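Side-chain contacts in ACP (Streptomyces sp. MSC090213JE08, PDB 6KXF), which probably carries the growing polyketide chain on a phosphopantetheine arm for the ketosynthase and chain length factor of ishigamide biosynthesis: residues Ala50-Met53 and Ile57-Asp60; Ala17-Val22 and Leu44-Ser49. One frame throughout, in Å; residues are numbered along the deposited sequence.

Contact 1 of 2, residues Ala50-Met53 and Ile57-Asp60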
ATOM      1  N   ALA C  50       8.536  17.811  20.163  1.00 61.56           N
ATOM      2  CA  ALA C  50       8.541  19.304  20.083  1.00 64.52           C
ATOM      3  C   ALA C  50       9.564  19.901  21.072  1.00 57.25           C
ATOM      4  O   ALA C  50      10.383  20.723  20.690  1.00 63.67           O
ATOM      5  CB  ALA C  50       7.145  19.853  20.314  1.00 58.60           C
ATOM      6  N   LEU C  51       9.557  19.442  22.327  1.00 58.01           N
ATOM      7  CA  LEU C  51      10.540  19.908  23.313  1.00 63.12           C
ATOM      8  C   LEU C  51      11.971  19.671  22.802  1.00 67.53           C
ATOM      9  O   LEU C  51      12.791  20.589  22.841  1.00 72.35           O
ATOM     10  CB  LEU C  51      10.308  19.200  24.649  1.00 61.56           C
ATOM     11  CG  LEU C  51       8.917  19.374  25.255  1.00 71.20           C
ATOM     12  CD1 LEU C  51       8.777  18.570  26.539  1.00 72.20           C
ATOM     13  CD2 LEU C  51       8.612  20.847  25.503  1.00 77.31           C
ATOM     14  N   GLU C  52      12.267  18.448  22.326  1.00 62.33           N
ATOM     15  CA  GLU C  52      13.595  18.084  21.841  1.00 56.58           C
ATOM     16  C   GLU C  52      14.067  19.102  20.794  1.00 59.91           C
ATOM     17  O   GLU C  52      15.204  19.569  20.820  1.00 58.54           O
ATOM     18  CB  GLU C  52      13.582  16.688  21.204  1.00 61.69           C
ATOM     19  CG  GLU C  52      13.727  15.518  22.168  1.00 64.34           C
ATOM     20  CD  GLU C  52      14.003  14.171  21.487  1.00 69.33           C
ATOM     21  OE1 GLU C  52      13.531  13.959  20.356  1.00 63.17           O
ATOM     22  OE2 GLU C  52      14.712  13.341  22.076  1.00 64.15           O
ATOM     23  N   MET C  53      13.183  19.417  19.844  1.00 60.74           N
ATOM     24  CA  MET C  53      13.515  20.312  18.751  1.00 67.92           C
ATOM     25  C   MET C  53      13.721  21.742  19.267  1.00 75.84           C
ATOM     26  O   MET C  53      14.664  22.410  18.834  1.00 75.68           O
ATOM     27  CB  MET C  53      12.414  20.317  17.693  1.00 68.64           C
ATOM     28  CG  MET C  53      12.937  20.623  16.311  1.00 75.74           C
ATOM     29  SD  MET C  53      11.663  20.406  15.061  1.00 92.43           S
ATOM     30  CE  MET C  53      10.875  18.875  15.585  1.00 85.61           C
ATOM     31  N   ILE C  57      17.732  19.301  22.537  1.00 55.94           N
ATOM     32  CA  ILE C  57      18.094  18.305  23.557  1.00 61.92           C
ATOM     33  C   ILE C  57      17.629  16.918  23.100  1.00 64.38           C
ATOM     34  O   ILE C  57      16.888  16.768  22.105  1.00 58.60           O
ATOM     35  CB  ILE C  57      17.505  18.643  24.944  1.00 65.38           C
ATOM     36  CG1 ILE C  57      15.982  18.783  24.901  1.00 62.80           C
ATOM     37  CG2 ILE C  57      18.175  19.875  25.536  1.00 67.91           C
ATOM     38  CD1 ILE C  57      15.327  18.618  26.252  1.00 65.62           C
ATOM     39  N   VAL C  58      18.072  15.908  23.854  1.00 64.25           N
ATOM     40  CA  VAL C  58      17.598  14.551  23.702  1.00 61.30           C
ATOM     41  C   VAL C  58      16.900  14.165  24.997  1.00 65.28           C
ATOM     42  O   VAL C  58      17.524  14.209  26.058  1.00 68.79           O
ATOM     43  CB  VAL C  58      18.747  13.573  23.386  1.00 63.62           C
ATOM     44  CG1 VAL C  58      18.241  12.139  23.284  1.00 54.85           C
ATOM     45  CG2 VAL C  58      19.495  13.983  22.127  1.00 58.42           C
ATOM     46  N   ILE C  59      15.622  13.786  24.882  1.00 57.28           N
ATOM     47  CA  ILE C  59      14.863  13.203  25.969  1.00 59.12           C
ATOM     48  C   ILE C  59      14.707  11.706  25.688  1.00 63.16           C
ATOM     49  O   ILE C  59      14.293  11.306  24.591  1.00 71.70           O
ATOM     50  CB  ILE C  59      13.497  13.889  26.128  1.00 54.72           C
ATOM     51  CG1 ILE C  59      13.618  15.413  26.235  1.00 61.69           C
ATOM     52  CG2 ILE C  59      12.753  13.296  27.312  1.00 63.64           C
ATOM     53  CD1 ILE C  59      12.302  16.154  26.080  1.00 64.57           C
ATOM     54  N   ASP C  60      15.049  10.892  26.688  1.00 66.76           N
ATOM     55  CA  ASP C  60      14.962   9.451  26.603  1.00 68.78           C
ATOM     56  C   ASP C  60      13.478   9.079  26.569  1.00 65.98           C
ATOM     57  O   ASP C  60      12.720   9.476  27.468  1.00 65.58           O
ATOM     58  CB  ASP C  60      15.743   8.804  27.751  1.00 75.66           C
ATOM     59  CG  ASP C  60      15.532   7.310  27.893  1.00 77.95           C
ATOM     60  OD1 ASP C  60      15.281   6.657  26.866  1.00 80.13           O
ATOM     61  OD2 ASP C  60      15.598   6.823  29.036  1.00 87.19           O
TER
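The last turns of helix 41-55 are tied here to the chain that leaves them, with Glu52 gripping Ile57 and Ile59 as the backbone doubles back along the helix. Two hydrogen bonds do the work. The backbone carbonyl oxygen of Glu52 accepts Ile57 N at 3.1 Å. The side chain then reaches further: extended beyond CG (chi2 -168°), it runs past the carbonyl oxygen of Ile57, with Glu52 CG 3.4 Å from Ile57 O. Its carboxylate oxygen OE2 takes Ile59 N at 3.0 Å through the anti lone pair, the N-H···O angle being 153°. The other oxygen, OE1, is engaged outside these two segments, in a salt bridge to a basic side chain of another protein chain, so one carboxylate both fixes this loop and serves the interface. Beside this polar arm lies an apolar seam, where Ile59 puts CD1 3.9 Å from Leu51 CB and its CG1 alongside Glu52 CG. Around the contact, Leu51 also touches Ile15 of helix 8-20 and Thr77 of helix 72-81, while Ile59 meets Val76 and Ile57 meets Ala81, packing the loop against helix 72-81.

Contact 2 of 2, residues Ala17-Val22 and Leu44-Ser49; sequences AENIDV and LIDVLS
This is close helix-to-helix packing, in which Asn19 and Ile20 on the final turn of helix 8-20 meet Asp46 and Val47 on helix 41-55, the helix that also carries Ile45 of the ligand pocket. The backbones come near, with Asn19 CA and Val47 CA 5.7 Å apart. Val47 CG1 is the methyl both residues share: it lies 3.6 Å from Asn19 CB and only 3.4 Å from Ile20 CG2, tighter than normal carbon contact. With CG1 anti to its own carbonyl carbon (chi1 -38°), Val47 sends that methyl out to both neighbours. Asn19 lies across Asp46 at about a right angle, amide and carboxylate planes 38° apart. Its OD1 sits 3.7 Å from Asp46 CG, a contact without a hydrogen bond. ND2 instead gives a weak hydrogen bond to Ile15 O in its own helix, and Asp46 OD1 has a long, weak ion pair with a basic side chain of another protein chain. With an alanine at Asn19 the CB contact to Val47 would remain, but Ile15 O would probably lose its weak side-chain donor and Asp46 the amide lying across it. Just beyond, the chain leaves the helix at Asp21, which has positive phi. From the loops, Met67 packs on Val47, Ile34 on Leu44 and Leu64 on Ile45.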
ATOM      1  N   ALA C  17       0.309  22.554  24.678  1.00 89.56           N
ATOM      2  CA  ALA C  17      -1.038  22.917  24.280  1.00 90.34           C
ATOM      3  C   ALA C  17      -1.234  22.629  22.787  1.00 89.72           C
ATOM      4  O   ALA C  17      -2.226  22.014  22.413  1.00106.25           O
ATOM      5  CB  ALA C  17      -1.317  24.368  24.618  1.00 91.05           C
ATOM      6  N   GLU C  18      -0.274  23.037  21.948  1.00 84.33           N
ATOM      7  CA  GLU C  18      -0.392  22.875  20.492  1.00 90.22           C
ATOM      8  C   GLU C  18      -0.387  21.383  20.101  1.00 95.71           C
ATOM      9  O   GLU C  18      -0.935  21.029  19.053  1.00 91.63           O
ATOM     10  CB  GLU C  18       0.732  23.623  19.770  1.00 94.13           C
ATOM     11  CG  GLU C  18       0.500  23.792  18.270  1.00 94.01           C
ATOM     12  CD  GLU C  18       1.751  23.684  17.403  1.00 98.84           C
ATOM     13  OE1 GLU C  18       2.643  24.554  17.539  1.00 83.63           O
ATOM     14  OE2 GLU C  18       1.836  22.724  16.590  1.00102.71           O
ATOM     15  N   ASN C  19       0.242  20.524  20.921  1.00 96.64           N
ATOM     16  CA  ASN C  19       0.466  19.097  20.586  1.00 95.75           C
ATOM     17  C   ASN C  19      -0.614  18.188  21.199  1.00 99.26           C
ATOM     18  O   ASN C  19      -0.812  17.079  20.691  1.00105.39           O
ATOM     19  CB  ASN C  19       1.868  18.641  20.993  1.00 80.00           C
ATOM     20  CG  ASN C  19       2.929  19.230  20.097  1.00 79.75           C
ATOM     21  OD1 ASN C  19       2.976  18.942  18.906  1.00 75.60           O
ATOM     22  ND2 ASN C  19       3.763  20.094  20.648  1.00 94.87           N
ATOM     23  N   ILE C  20      -1.299  18.646  22.259  1.00 93.58           N
ATOM     24  CA  ILE C  20      -2.354  17.855  22.928  1.00 91.85           C
ATOM     25  C   ILE C  20      -3.731  18.552  22.843  1.00102.55           C
ATOM     26  O   ILE C  20      -4.742  17.897  23.069  1.00105.79           O
ATOM     27  CB  ILE C  20      -1.943  17.518  24.380  1.00 84.99           C
ATOM     28  CG1 ILE C  20      -2.629  18.382  25.440  1.00 88.53           C
ATOM     29  CG2 ILE C  20      -0.436  17.575  24.543  1.00 85.70           C
ATOM     30  CD1 ILE C  20      -2.192  18.064  26.852  1.00 84.01           C
ATOM     31  N   ASP C  21      -3.777  19.862  22.543  1.00116.05           N
ATOM     32  CA  ASP C  21      -5.033  20.669  22.387  1.00109.48           C
ATOM     33  C   ASP C  21      -5.756  20.869  23.735  1.00115.30           C
ATOM     34  O   ASP C  21      -6.667  20.100  24.037  1.00109.83           O
ATOM     35  CB  ASP C  21      -5.987  20.035  21.365  1.00106.85           C
ATOM     36  CG  ASP C  21      -5.747  20.469  19.927  1.00113.32           C
ATOM     37  OD1 ASP C  21      -5.100  21.512  19.734  1.00116.43           O
ATOM     38  OD2 ASP C  21      -6.228  19.766  19.010  1.00110.09           O
ATOM     39  N   VAL C  22      -5.336  21.880  24.528  1.00117.15           N
ATOM     40  CA  VAL C  22      -6.115  22.493  25.687  1.00122.50           C
ATOM     41  C   VAL C  22      -5.615  23.946  25.858  1.00133.93           C
ATOM     42  O   VAL C  22      -5.068  24.500  24.893  1.00138.48           O
ATOM     43  CB  VAL C  22      -6.029  21.704  27.020  1.00113.98           C
ATOM     44  CG1 VAL C  22      -7.227  21.985  27.933  1.00111.27           C
ATOM     45  CG2 VAL C  22      -5.873  20.200  26.837  1.00102.45           C
ATOM     46  N   LEU C  44       1.547  12.437  23.495  1.00 56.32           N
ATOM     47  CA  LEU C  44       2.724  12.547  24.361  1.00 63.21           C
ATOM     48  C   LEU C  44       4.026  12.507  23.553  1.00 63.20           C
ATOM     49  O   LEU C  44       4.974  13.199  23.908  1.00 58.24           O
ATOM     50  CB  LEU C  44       2.702  11.449  25.430  1.00 68.97           C
ATOM     51  CG  LEU C  44       2.145  11.923  26.771  1.00 72.61           C
ATOM     52  CD1 LEU C  44       0.756  12.531  26.570  1.00 65.90           C
ATOM     53  CD2 LEU C  44       2.121  10.797  27.797  1.00 75.59           C
ATOM     54  N   ILE C  45       4.069  11.713  22.471  1.00 60.44           N
ATOM     55  CA  ILE C  45       5.264  11.650  21.607  1.00 58.13           C
ATOM     56  C   ILE C  45       5.408  12.989  20.871  1.00 53.28           C
ATOM     57  O   ILE C  45       6.511  13.528  20.750  1.00 52.07           O
ATOM     58  CB  ILE C  45       5.209  10.429  20.652  1.00 54.85           C
ATOM     59  CG1 ILE C  45       5.534   9.127  21.398  1.00 56.55           C
ATOM     60  CG2 ILE C  45       6.114  10.630  19.446  1.00 56.35           C
ATOM     61  CD1 ILE C  45       5.001   7.878  20.729  1.00 56.53           C
ATOM     62  N   ASP C  46       4.297  13.547  20.395  1.00 53.65           N
ATOM     63  CA  ASP C  46       4.372  14.842  19.685  1.00 62.59           C
ATOM     64  C   ASP C  46       4.984  15.906  20.626  1.00 61.23           C
ATOM     65  O   ASP C  46       5.786  16.743  20.171  1.00 57.01           O
ATOM     66  CB  ASP C  46       3.000  15.249  19.121  1.00 68.99           C
ATOM     67  CG  ASP C  46       2.917  15.482  17.610  1.00 76.53           C
ATOM     68  OD1 ASP C  46       3.966  15.756  16.951  1.00 69.16           O
ATOM     69  OD2 ASP C  46       1.782  15.414  17.094  1.00 90.04           O
ATOM     70  N   VAL C  47       4.658  15.851  21.932  1.00 58.31           N
ATOM     71  CA  VAL C  47       5.162  16.858  22.907  1.00 66.07           C
ATOM     72  C   VAL C  47       6.641  16.601  23.208  1.00 61.80           C
ATOM     73  O   VAL C  47       7.422  17.546  23.178  1.00 64.49           O
ATOM     74  CB  VAL C  47       4.345  16.983  24.210  1.00 63.66           C
ATOM     75  CG1 VAL C  47       2.853  16.841  23.971  1.00 63.85           C
ATOM     76  CG2 VAL C  47       4.799  16.044  25.308  1.00 70.78           C
ATOM     77  N   LEU C  48       7.029  15.346  23.460  1.00 59.19           N
ATOM     78  CA  LEU C  48       8.456  15.048  23.691  1.00 58.05           C
ATOM     79  C   LEU C  48       9.272  15.477  22.454  1.00 60.12           C
ATOM     80  O   LEU C  48      10.338  16.113  22.597  1.00 57.74           O
ATOM     81  CB  LEU C  48       8.624  13.564  24.044  1.00 56.29           C
ATOM     82  CG  LEU C  48      10.071  13.108  24.245  1.00 55.36           C
ATOM     83  CD1 LEU C  48      10.121  11.830  25.073  1.00 54.24           C
ATOM     84  CD2 LEU C  48      10.791  12.921  22.905  1.00 56.17           C
ATOM     85  N   SER C  49       8.738  15.214  21.250  1.00 58.65           N
ATOM     86  CA  SER C  49       9.418  15.541  19.970  1.00 62.82           C
ATOM     87  C   SER C  49       9.586  17.057  19.811  1.00 60.95           C
ATOM     88  O   SER C  49      10.629  17.513  19.307  1.00 55.24           O
ATOM     89  CB  SER C  49       8.711  14.977  18.755  1.00 60.46           C
ATOM     90  OG  SER C  49       9.431  15.322  17.552  1.00 69.15           O
TER

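From the N terminus, helix 8-20 comes first, and contact 2 brings its end against helix 41-55, closing the long connection between them, part of which is not modelled. Contact 1 follows in series, closing the much shorter turn that leaves helix 41-55; neither encloses the other. Helix 41-55 is therefore the common element, giving residues 44-49 to the earlier helix and 50-53 to the later loop. The two contacts, with centres about 12 Å apart, also touch directly. Ala50 CB lies 3.4 Å from Asn19 ND2, and Ile59 CG2 lies 3.8 Å from Leu48 CD1, so the loop after the shared helix also packs on its middle.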